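Local structure of TRAS1 ORF2p (Bombyx mori, 1WDU) at residues A[97-107]-A[133-144]. The protein forms the endonuclease domain of a telomere-specific non-LTR retrotransposon protein, and probably cleaves target DNA at the insertion site. The protein carries 1 engineered substitution. Residues are numbered along the deposited sequence; the frame is centred on the assembly and turned at random.
Sequences YPQLTTNNIVV and YLEQIKRVERKM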
ATOM      1  N   TYR A  97      -5.087   7.788  12.634  1.00 37.77           N
ATOM      2  CA  TYR A  97      -5.038   6.863  13.758  1.00 38.40           C
ATOM      3  C   TYR A  97      -3.614   6.771  14.299  1.00 40.16           C
ATOM      4  O   TYR A  97      -2.898   5.804  14.045  1.00 40.39           O
ATOM      5  CB  TYR A  97      -5.539   5.487  13.333  1.00 35.70           C
ATOM      6  CG  TYR A  97      -6.974   5.505  12.870  1.00 36.47           C
ATOM      7  CD1 TYR A  97      -7.290   5.507  11.510  1.00 35.26           C
ATOM      8  CD2 TYR A  97      -8.026   5.546  13.797  1.00 35.48           C
ATOM      9  CE1 TYR A  97      -8.620   5.545  11.079  1.00 34.68           C
ATOM     10  CE2 TYR A  97      -9.351   5.590  13.380  1.00 33.81           C
ATOM     11  CZ  TYR A  97      -9.643   5.585  12.022  1.00 35.48           C
ATOM     12  OH  TYR A  97     -10.959   5.590  11.608  1.00 36.19           O
ATOM     13  N   PRO A  98      -3.187   7.793  15.055  1.00 42.31           N
ATOM     14  CA  PRO A  98      -1.842   7.845  15.642  1.00 44.48           C
ATOM     15  C   PRO A  98      -1.492   6.571  16.415  1.00 45.53           C
ATOM     16  O   PRO A  98      -0.355   6.122  16.394  1.00 47.81           O
ATOM     17  CB  PRO A  98      -1.907   9.072  16.555  1.00 43.94           C
ATOM     18  CG  PRO A  98      -2.919   9.952  15.880  1.00 43.35           C
ATOM     19  CD  PRO A  98      -3.983   8.970  15.454  1.00 43.13           C
ATOM     20  N   GLN A  99      -2.476   5.992  17.093  1.00 46.31           N
ATOM     21  CA  GLN A  99      -2.252   4.778  17.871  1.00 48.05           C
ATOM     22  C   GLN A  99      -1.867   3.572  17.019  1.00 47.37           C
ATOM     23  O   GLN A  99      -1.184   2.665  17.496  1.00 46.93           O
ATOM     24  CB  GLN A  99      -3.508   4.421  18.684  1.00 49.36           C
ATOM     25  CG  GLN A  99      -3.831   5.402  19.790  1.00 54.76           C
ATOM     26  CD  GLN A  99      -2.715   5.505  20.819  1.00 59.06           C
ATOM     27  OE1 GLN A  99      -2.421   4.543  21.539  1.00 61.91           O
ATOM     28  NE2 GLN A  99      -2.081   6.673  20.888  1.00 60.47           N
ATOM     29  N   LEU A 100      -2.306   3.556  15.765  1.00 45.58           N
ATOM     30  CA  LEU A 100      -2.021   2.423  14.896  1.00 44.12           C
ATOM     31  C   LEU A 100      -0.799   2.609  14.022  1.00 43.79           C
ATOM     32  O   LEU A 100      -0.221   1.637  13.537  1.00 45.26           O
ATOM     33  CB  LEU A 100      -3.230   2.131  14.015  1.00 43.47           C
ATOM     34  CG  LEU A 100      -4.517   1.854  14.788  1.00 44.25           C
ATOM     35  CD1 LEU A 100      -5.685   1.738  13.821  1.00 43.74           C
ATOM     36  CD2 LEU A 100      -4.348   0.584  15.613  1.00 44.86           C
ATOM     37  N   THR A 101      -0.402   3.858  13.825  1.00 42.37           N
ATOM     38  CA  THR A 101       0.740   4.161  12.983  1.00 40.91           C
ATOM     39  C   THR A 101       2.054   3.933  13.714  1.00 40.85           C
ATOM     40  O   THR A 101       2.196   4.281  14.888  1.00 40.00           O
ATOM     41  CB  THR A 101       0.675   5.618  12.483  1.00 40.60           C
ATOM     42  OG1 THR A 101       0.863   6.511  13.588  1.00 42.51           O
ATOM     43  CG2 THR A 101      -0.680   5.889  11.843  1.00 32.95           C
ATOM     44  N   THR A 102       3.010   3.341  13.005  1.00 40.24           N
ATOM     45  CA  THR A 102       4.325   3.044  13.560  1.00 37.77           C
ATOM     46  C   THR A 102       5.411   3.504  12.596  1.00 39.63           C
ATOM     47  O   THR A 102       5.168   4.319  11.702  1.00 38.64           O
ATOM     48  CB  THR A 102       4.508   1.532  13.773  1.00 36.67           C
ATOM     49  OG1 THR A 102       4.581   0.880  12.493  1.00 34.91           O
ATOM     50  CG2 THR A 102       3.337   0.958  14.575  1.00 31.59           C
ATOM     51  N   ASN A 103       6.610   2.964  12.781  1.00 41.13           N
ATOM     52  CA  ASN A 103       7.741   3.298  11.927  1.00 42.81           C
ATOM     53  C   ASN A 103       7.679   2.522  10.617  1.00 41.56           C
ATOM     54  O   ASN A 103       8.436   2.811   9.689  1.00 42.26           O
ATOM     55  CB  ASN A 103       9.060   2.973  12.642  1.00 45.91           C
ATOM     56  CG  ASN A 103       9.266   3.797  13.908  1.00 50.19           C
ATOM     57  OD1 ASN A 103      10.252   4.525  14.029  1.00 50.88           O
ATOM     58  ND2 ASN A 103       8.336   3.682  14.857  1.00 51.37           N
ATOM     59  N   ASN A 104       6.778   1.542  10.540  1.00 39.35           N
ATOM     60  CA  ASN A 104       6.644   0.721   9.336  1.00 38.37           C
ATOM     61  C   ASN A 104       5.275   0.791   8.675  1.00 37.60           C
ATOM     62  O   ASN A 104       5.133   0.433   7.504  1.00 37.70           O
ATOM     63  CB  ASN A 104       6.966  -0.744   9.646  1.00 40.00           C
ATOM     64  CG  ASN A 104       8.415  -0.954  10.029  1.00 43.26           C
ATOM     65  OD1 ASN A 104       8.780  -0.879  11.207  1.00 45.73           O
ATOM     66  ND2 ASN A 104       9.260  -1.201   9.028  1.00 43.01           N
ATOM     67  N   ILE A 105       4.260   1.220   9.420  1.00 36.23           N
ATOM     68  CA  ILE A 105       2.931   1.326   8.840  1.00 34.49           C
ATOM     69  C   ILE A 105       2.246   2.626   9.219  1.00 35.51           C
ATOM     70  O   ILE A 105       2.502   3.204  10.292  1.00 35.29           O
ATOM     71  CB  ILE A 105       1.979   0.156   9.255  1.00 34.56           C
ATOM     72  CG1 ILE A 105       1.458   0.379  10.671  1.00 33.77           C
ATOM     73  CG2 ILE A 105       2.687  -1.200   9.135  1.00 30.06           C
ATOM     74  CD1 ILE A 105       0.322  -0.559  11.034  1.00 34.36           C
ATOM     75  N   VAL A 106       1.398   3.098   8.312  1.00 33.18           N
ATOM     76  CA  VAL A 106       0.630   4.305   8.546  1.00 31.71           C
ATOM     77  C   VAL A 106      -0.807   3.921   8.181  1.00 30.45           C
ATOM     78  O   VAL A 106      -1.075   3.326   7.126  1.00 27.70           O
ATOM     79  CB  VAL A 106       1.165   5.513   7.709  1.00 33.46           C
ATOM     80  CG1 VAL A 106       0.989   5.266   6.221  1.00 34.27           C
ATOM     81  CG2 VAL A 106       0.458   6.803   8.149  1.00 33.62           C
ATOM     82  N   VAL A 107      -1.718   4.214   9.099  1.00 27.99           N
ATOM     83  CA  VAL A 107      -3.114   3.869   8.926  1.00 27.78           C
ATOM     84  C   VAL A 107      -3.951   5.137   8.856  1.00 31.64           C
ATOM     85  O   VAL A 107      -3.840   6.033   9.711  1.00 29.32           O
ATOM     86  CB  VAL A 107      -3.605   2.989  10.106  1.00 27.26           C
ATOM     87  CG1 VAL A 107      -5.034   2.517   9.854  1.00 25.78           C
ATOM     88  CG2 VAL A 107      -2.654   1.802  10.304  1.00 21.74           C
ATOM     89  N   TYR A 133       5.973  -7.217  12.446  1.00 33.84           N
ATOM     90  CA  TYR A 133       5.134  -6.531  11.469  1.00 33.56           C
ATOM     91  C   TYR A 133       3.796  -7.263  11.304  1.00 34.15           C
ATOM     92  O   TYR A 133       2.766  -6.639  11.038  1.00 35.12           O
ATOM     93  CB  TYR A 133       5.861  -6.446  10.126  1.00 32.16           C
ATOM     94  CG  TYR A 133       7.179  -5.710  10.198  1.00 32.89           C
ATOM     95  CD1 TYR A 133       8.252  -6.078   9.383  1.00 33.21           C
ATOM     96  CD2 TYR A 133       7.359  -4.642  11.081  1.00 33.58           C
ATOM     97  CE1 TYR A 133       9.470  -5.404   9.443  1.00 32.97           C
ATOM     98  CE2 TYR A 133       8.579  -3.961  11.148  1.00 33.80           C
ATOM     99  CZ  TYR A 133       9.625  -4.350  10.326  1.00 33.03           C
ATOM    100  OH  TYR A 133      10.826  -3.682  10.386  1.00 37.58           O
ATOM    101  N   LEU A 134       3.808  -8.586  11.459  1.00 33.61           N
ATOM    102  CA  LEU A 134       2.575  -9.353  11.336  1.00 34.01           C
ATOM    103  C   LEU A 134       1.664  -9.026  12.524  1.00 33.60           C
ATOM    104  O   LEU A 134       0.433  -8.984  12.386  1.00 30.93           O
ATOM    105  CB  LEU A 134       2.875 -10.855  11.274  1.00 33.27           C
ATOM    106  CG  LEU A 134       3.658 -11.340  10.046  1.00 34.73           C
ATOM    107  CD1 LEU A 134       3.821 -12.854  10.106  1.00 32.45           C
ATOM    108  CD2 LEU A 134       2.919 -10.949   8.772  1.00 34.92           C
ATOM    109  N   GLU A 135       2.278  -8.781  13.681  1.00 34.44           N
ATOM    110  CA  GLU A 135       1.538  -8.425  14.897  1.00 37.85           C
ATOM    111  C   GLU A 135       0.879  -7.066  14.675  1.00 36.79           C
ATOM    112  O   GLU A 135      -0.267  -6.842  15.075  1.00 38.03           O
ATOM    113  CB  GLU A 135       2.471  -8.324  16.114  1.00 41.43           C
ATOM    114  CG  GLU A 135       3.247  -9.589  16.461  1.00 47.69           C
ATOM    115  CD  GLU A 135       4.239  -9.367  17.600  1.00 53.40           C
ATOM    116  OE1 GLU A 135       4.988  -8.356  17.562  1.00 55.10           O
ATOM    117  OE2 GLU A 135       4.279 -10.206  18.530  1.00 55.55           O
ATOM    118  N   GLN A 136       1.605  -6.152  14.040  1.00 36.21           N
ATOM    119  CA  GLN A 136       1.053  -4.827  13.763  1.00 36.69           C
ATOM    120  C   GLN A 136      -0.157  -4.967  12.846  1.00 35.89           C
ATOM    121  O   GLN A 136      -1.133  -4.229  12.988  1.00 36.22           O
ATOM    122  CB  GLN A 136       2.099  -3.924  13.112  1.00 37.18           C
ATOM    123  CG  GLN A 136       3.143  -3.374  14.068  1.00 38.95           C
ATOM    124  CD  GLN A 136       4.250  -2.625  13.336  1.00 42.93           C
ATOM    125  OE1 GLN A 136       3.989  -1.757  12.500  1.00 44.92           O
ATOM    126  NE2 GLN A 136       5.491  -2.964  13.647  1.00 43.73           N
ATOM    127  N   ILE A 137      -0.098  -5.916  11.911  1.00 35.45           N
ATOM    128  CA  ILE A 137      -1.219  -6.137  11.000  1.00 35.30           C
ATOM    129  C   ILE A 137      -2.407  -6.610  11.820  1.00 35.47           C
ATOM    130  O   ILE A 137      -3.524  -6.142  11.627  1.00 36.53           O
ATOM    131  CB  ILE A 137      -0.896  -7.199   9.907  1.00 35.58           C
ATOM    132  CG1 ILE A 137       0.265  -6.708   9.035  1.00 34.32           C
ATOM    133  CG2 ILE A 137      -2.144  -7.494   9.053  1.00 30.29           C
ATOM    134  CD1 ILE A 137       0.056  -5.335   8.449  1.00 34.86           C
ATOM    135  N   LYS A 138      -2.153  -7.535  12.743  1.00 37.91           N
ATOM    136  CA  LYS A 138      -3.202  -8.061  13.610  1.00 39.64           C
ATOM    137  C   LYS A 138      -3.816  -6.937  14.440  1.00 37.93           C
ATOM    138  O   LYS A 138      -5.032  -6.778  14.475  1.00 38.00           O
ATOM    139  CB  LYS A 138      -2.635  -9.138  14.544  1.00 42.83           C
ATOM    140  CG  LYS A 138      -2.074 -10.357  13.818  1.00 48.19           C
ATOM    141  CD  LYS A 138      -1.793 -11.519  14.772  1.00 49.48           C
ATOM    142  CE  LYS A 138      -1.367 -12.774  14.000  1.00 52.08           C
ATOM    143  NZ  LYS A 138      -1.099 -13.957  14.879  1.00 52.35           N
ATOM    144  N   ARG A 139      -2.960  -6.158  15.096  1.00 38.13           N
ATOM    145  CA  ARG A 139      -3.398  -5.042  15.927  1.00 38.38           C
ATOM    146  C   ARG A 139      -4.320  -4.105  15.152  1.00 39.31           C
ATOM    147  O   ARG A 139      -5.347  -3.659  15.680  1.00 38.63           O
ATOM    148  CB  ARG A 139      -2.180  -4.274  16.449  1.00 38.80           C
ATOM    149  CG  ARG A 139      -2.501  -3.126  17.404  1.00 39.81           C
ATOM    150  CD  ARG A 139      -1.302  -2.827  18.304  1.00 40.95           C
ATOM    151  NE  ARG A 139      -1.576  -1.780  19.285  1.00 44.66           N
ATOM    152  CZ  ARG A 139      -1.500  -0.474  19.036  1.00 46.00           C
ATOM    153  NH1 ARG A 139      -1.153  -0.042  17.829  1.00 45.83           N
ATOM    154  NH2 ARG A 139      -1.773   0.403  19.997  1.00 45.83           N
ATOM    155  N   VAL A 140      -3.963  -3.815  13.900  1.00 38.89           N
ATOM    156  CA  VAL A 140      -4.780  -2.934  13.065  1.00 38.81           C
ATOM    157  C   VAL A 140      -6.120  -3.593  12.765  1.00 40.23           C
ATOM    158  O   VAL A 140      -7.160  -2.957  12.846  1.00 40.40           O
ATOM    159  CB  VAL A 140      -4.075  -2.594  11.712  1.00 37.13           C
ATOM    160  CG1 VAL A 140      -5.034  -1.870  10.791  1.00 34.15           C
ATOM    161  CG2 VAL A 140      -2.849  -1.724  11.955  1.00 34.45           C
ATOM    162  N   GLU A 141      -6.088  -4.879  12.432  1.00 42.47           N
ATOM    163  CA  GLU A 141      -7.298  -5.620  12.099  1.00 44.71           C
ATOM    164  C   GLU A 141      -8.312  -5.719  13.252  1.00 47.24           C
ATOM    165  O   GLU A 141      -9.503  -5.463  13.058  1.00 46.98           O
ATOM    166  CB  GLU A 141      -6.909  -7.019  11.607  1.00 45.93           C
ATOM    167  CG  GLU A 141      -7.868  -7.648  10.594  1.00 47.85           C
ATOM    168  CD  GLU A 141      -9.072  -8.310  11.236  1.00 51.61           C
ATOM    169  OE1 GLU A 141      -9.941  -8.812  10.489  1.00 53.52           O
ATOM    170  OE2 GLU A 141      -9.149  -8.337  12.484  1.00 53.52           O
ATOM    171  N   ARG A 142      -7.850  -6.074  14.449  1.00 48.73           N
ATOM    172  CA  ARG A 142      -8.765  -6.217  15.583  1.00 51.72           C
ATOM    173  C   ARG A 142      -9.236  -4.884  16.154  1.00 52.65           C
ATOM    174  O   ARG A 142     -10.419  -4.697  16.415  1.00 52.72           O
ATOM    175  CB  ARG A 142      -8.120  -7.048  16.705  1.00 52.98           C
ATOM    176  CG  ARG A 142      -7.072  -6.318  17.536  1.00 55.07           C
ATOM    177  CD  ARG A 142      -6.675  -7.139  18.760  1.00 57.50           C
ATOM    178  NE  ARG A 142      -6.553  -6.309  19.959  1.00 60.16           N
ATOM    179  CZ  ARG A 142      -5.591  -5.415  20.171  1.00 60.88           C
ATOM    180  NH1 ARG A 142      -4.642  -5.226  19.267  1.00 61.66           N
ATOM    181  NH2 ARG A 142      -5.592  -4.690  21.284  1.00 61.54           N
ATOM    182  N   LYS A 143      -8.301  -3.963  16.336  1.00 53.73           N
ATOM    183  CA  LYS A 143      -8.600  -2.657  16.892  1.00 55.33           C
ATOM    184  C   LYS A 143      -9.231  -1.733  15.856  1.00 56.13           C
ATOM    185  O   LYS A 143      -9.394  -0.541  16.101  1.00 57.16           O
ATOM    186  CB  LYS A 143      -7.305  -2.040  17.433  1.00 56.34           C
ATOM    187  CG  LYS A 143      -7.474  -0.759  18.218  1.00 57.66           C
ATOM    188  CD  LYS A 143      -6.185  -0.407  18.944  1.00 59.93           C
ATOM    189  CE  LYS A 143      -6.385   0.779  19.875  1.00 62.25           C
ATOM    190  NZ  LYS A 143      -5.175   1.059  20.696  1.00 64.00           N
ATOM    191  N   MET A 144      -9.605  -2.283  14.706  1.00 57.01           N
ATOM    192  CA  MET A 144     -10.187  -1.465  13.649  1.00 59.07           C
ATOM    193  C   MET A 144     -11.359  -2.132  12.931  1.00 59.35           C
ATOM    194  O   MET A 144     -11.776  -1.678  11.863  1.00 59.91           O
ATOM    195  CB  MET A 144      -9.096  -1.109  12.635  1.00 59.57           C
ATOM    196  CG  MET A 144      -9.303   0.190  11.900  1.00 61.15           C
ATOM    197  SD  MET A 144      -9.394   1.575  13.040  1.00 62.10           S
ATOM    198  CE  MET A 144     -11.132   2.041  12.794  1.00 60.66           C
TER
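Val140 meets Ile105 and Val107 where helix 131-142 lies on the sheet of this four-layered alpha/beta sandwich, the fold of DNase I-like endonucleases. Strand 105-107 runs nearly parallel to helix segment 133-142, their axes 8° apart. Packing is tightest in the middle: CD1 of Ile105 and CG2 of Val140 approach tip to tip at 3.5 Å. Val140 CG2 also touches Val107 CG2 (3.9 Å). Phe151 of strand 149-154 also packs on Val140, which places this cluster in the buried helix-sheet interface.

Beside it, the extended Gln136 receives a hydrogen bond from OG1 of Thr102. Thr102 OG1 lies 2.7 Å from Gln136 OE1, above its carbonyl plane. Thr102 OG1 also accepts from the backbone N of Asn104 and Ile105, forming an ST turn and an ST motif, so three hydrogen bonds grip it. The Asn104 amide crosses the Tyr133 ring with the planes 50° apart, OD1 of Asn104 coming obliquely within 3.1 Å of Tyr133 CE2; its ND2 donates to Tyr123 O and to Glu125.

On the other flank Leu100 stays buried, while the solvent side is carried by the exposed Gln99 and Lys143, with Arg139 partly exposed. Arg139, its chain extended from CG to NE, brings NH1 edge-on to Gln99 O at a nearly straight 172°; NH2 adds a weak second bond. Lys143 lays CD against Leu100 CD2. Bent at chi2 and chi3, Met144 makes a Met-aromatic contact, its SD over one face of Tyr97, 4.2 Å from the ring centroid.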